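Local coordinates for protein VompD (Bartonella quintana, PDB 4LGO) that probably serves as a trimeric autotransporter adhesin on the bacterial outer membrane, this piece being an N-terminal domain of its extracellular part, at residues D51-K56 with D68-R74. Numbering follows the deposited sequence.
Sequences DSKNIK and DLNDIIR
Lys56 and Asp68 form a hydrogen-bonded pair at the end of an antiparallel beta hairpin away from its turn, strands 55-59 and 64-69. Past the strands, one more backbone bond, Asn70 N to Asn54 O at 2.9 Å, is followed by bonds from two asparagine amides. Asn54 lays its amide alongside the backbone of Arg74. Its OD1 accepts from Arg74 N at 2.9 Å, and its ND2 donates to Arg74 O at 2.9 Å. The two bonds hold the amide against rotation, although Arg74 O lies 20° out of its plane. The same ND2 also donates to Asp68 of the third subunit. Asn70 reaches the other way. Its chi1 of -167° turns CG away from the backbone N, and ND2 bridges Asp51 O at 2.9 Å and Lys53 O at 3.1 Å. Both oxygens lie close to the amide plane, while ND2 stands above each carbonyl plane. Asn70 OD1 accepts from Ile72 N in an Asx turn, which leads into strand 72-74. That strand pairs in parallel with a strand of the second subunit. Ser52 CB lies over one face of the Arg74 guanidinium. At its edge, an in-plane water accepts from Arg74 NH1 and donates to Asn54 OD1 and to Ile72 O at 2.8 Å.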
# COMPACT_ATOMS: atom_id res chain seq x y z
N ASP A 51 -9.80 9.82 -13.04
CA ASP A 51 -8.67 8.91 -13.02
C ASP A 51 -8.46 8.23 -11.64
O ASP A 51 -7.43 7.62 -11.42
CB ASP A 51 -7.39 9.65 -13.40
CG ASP A 51 -7.46 10.25 -14.81
OD1 ASP A 51 -8.36 9.86 -15.59
OD2 ASP A 51 -6.61 11.11 -15.11
N SER A 52 -9.43 8.34 -10.74
CA SER A 52 -9.28 7.80 -9.39
C SER A 52 -10.09 6.51 -9.10
O SER A 52 -10.37 6.23 -7.94
CB SER A 52 -9.64 8.87 -8.37
OG SER A 52 -11.05 9.07 -8.34
N LYS A 53 -10.44 5.72 -10.11
CA LYS A 53 -11.17 4.46 -9.86
C LYS A 53 -10.16 3.38 -9.48
O LYS A 53 -9.34 2.98 -10.31
CB LYS A 53 -11.96 4.03 -11.12
CG LYS A 53 -12.94 5.09 -11.59
CD LYS A 53 -13.62 4.73 -12.91
CE LYS A 53 -14.28 5.97 -13.50
NZ LYS A 53 -15.07 5.62 -14.70
N ASN A 54 -10.18 2.96 -8.21
CA ASN A 54 -9.23 2.01 -7.70
C ASN A 54 -9.25 0.68 -8.43
O ASN A 54 -8.19 0.11 -8.64
CB ASN A 54 -9.47 1.72 -6.22
CG ASN A 54 -8.96 2.81 -5.31
OD1 ASN A 54 -8.02 3.51 -5.62
ND2 ASN A 54 -9.62 2.96 -4.15
N ILE A 55 -10.44 0.22 -8.80
CA ILE A 55 -10.62 -0.99 -9.59
C ILE A 55 -10.80 -0.58 -11.05
O ILE A 55 -11.73 0.14 -11.41
CB ILE A 55 -11.80 -1.86 -9.14
CG1 ILE A 55 -11.75 -2.12 -7.64
CG2 ILE A 55 -11.85 -3.15 -9.96
CD1 ILE A 55 -10.58 -2.94 -7.16
N LYS A 56 -9.83 -1.01 -11.87
CA LYS A 56 -9.79 -0.69 -13.30
C LYS A 56 -10.42 -1.82 -14.06
O LYS A 56 -9.86 -2.94 -14.11
CB LYS A 56 -8.34 -0.51 -13.75
CG LYS A 56 -8.15 -0.22 -15.24
CD LYS A 56 -6.66 -0.26 -15.59
CE LYS A 56 -6.39 -0.45 -17.08
NZ LYS A 56 -6.38 -1.89 -17.55
N ASP A 68 -8.23 -5.07 -12.98
CA ASP A 68 -6.90 -4.76 -12.47
C ASP A 68 -7.04 -3.68 -11.42
O ASP A 68 -8.15 -3.17 -11.18
CB ASP A 68 -5.97 -4.29 -13.61
CG ASP A 68 -4.47 -4.42 -13.28
OD1 ASP A 68 -4.08 -4.84 -12.17
OD2 ASP A 68 -3.65 -4.19 -14.19
N LEU A 69 -5.94 -3.37 -10.76
CA LEU A 69 -5.86 -2.15 -9.96
C LEU A 69 -5.42 -1.00 -10.83
O LEU A 69 -4.65 -1.17 -11.77
CB LEU A 69 -4.84 -2.27 -8.83
CG LEU A 69 -5.21 -3.26 -7.72
CD1 LEU A 69 -4.06 -3.40 -6.71
CD2 LEU A 69 -6.51 -2.89 -7.02
N ASN A 70 -5.94 0.17 -10.50
CA ASN A 70 -5.37 1.43 -10.95
C ASN A 70 -3.88 1.45 -10.63
O ASN A 70 -3.44 0.91 -9.61
CB ASN A 70 -6.13 2.59 -10.24
CG ASN A 70 -5.86 3.97 -10.84
OD1 ASN A 70 -4.72 4.34 -11.17
ND2 ASN A 70 -6.92 4.77 -10.92
N ASP A 71 -3.08 2.12 -11.47
CA ASP A 71 -1.67 2.35 -11.16
C ASP A 71 -1.48 3.08 -9.81
O ASP A 71 -0.49 2.86 -9.12
CB ASP A 71 -1.00 3.18 -12.26
CG ASP A 71 -0.64 2.37 -13.49
OD1 ASP A 71 -0.71 1.12 -13.47
OD2 ASP A 71 -0.29 3.00 -14.50
N ILE A 72 -2.44 3.94 -9.49
CA ILE A 72 -2.49 4.69 -8.22
C ILE A 72 -3.74 4.24 -7.49
O ILE A 72 -4.85 4.40 -7.98
CB ILE A 72 -2.53 6.24 -8.48
CG1 ILE A 72 -1.32 6.67 -9.31
CG2 ILE A 72 -2.61 7.04 -7.18
CD1 ILE A 72 -1.38 8.11 -9.77
N ILE A 73 -3.56 3.64 -6.31
CA ILE A 73 -4.69 3.30 -5.46
C ILE A 73 -4.76 4.22 -4.25
O ILE A 73 -3.72 4.64 -3.72
CB ILE A 73 -4.72 1.80 -5.04
CG1 ILE A 73 -3.46 1.37 -4.25
CG2 ILE A 73 -4.95 0.92 -6.27
CD1 ILE A 73 -3.59 0.01 -3.60
N ARG A 74 -5.99 4.53 -3.86
CA ARG A 74 -6.30 5.46 -2.78
C ARG A 74 -7.10 4.71 -1.73
O ARG A 74 -8.24 4.24 -1.98
CB ARG A 74 -7.05 6.70 -3.35
CG ARG A 74 -6.18 7.65 -4.16
CD ARG A 74 -7.04 8.63 -4.97
NE ARG A 74 -6.22 9.60 -5.72
CZ ARG A 74 -5.75 9.42 -6.96
NH1 ARG A 74 -6.01 8.33 -7.65
NH2 ARG A 74 -5.02 10.39 -7.53
O HOH W 1 -4.84 8.49 -10.37
O HOH W 2 -7.23 5.77 -7.34
O HOH W 3 -3.98 -2.82 -16.32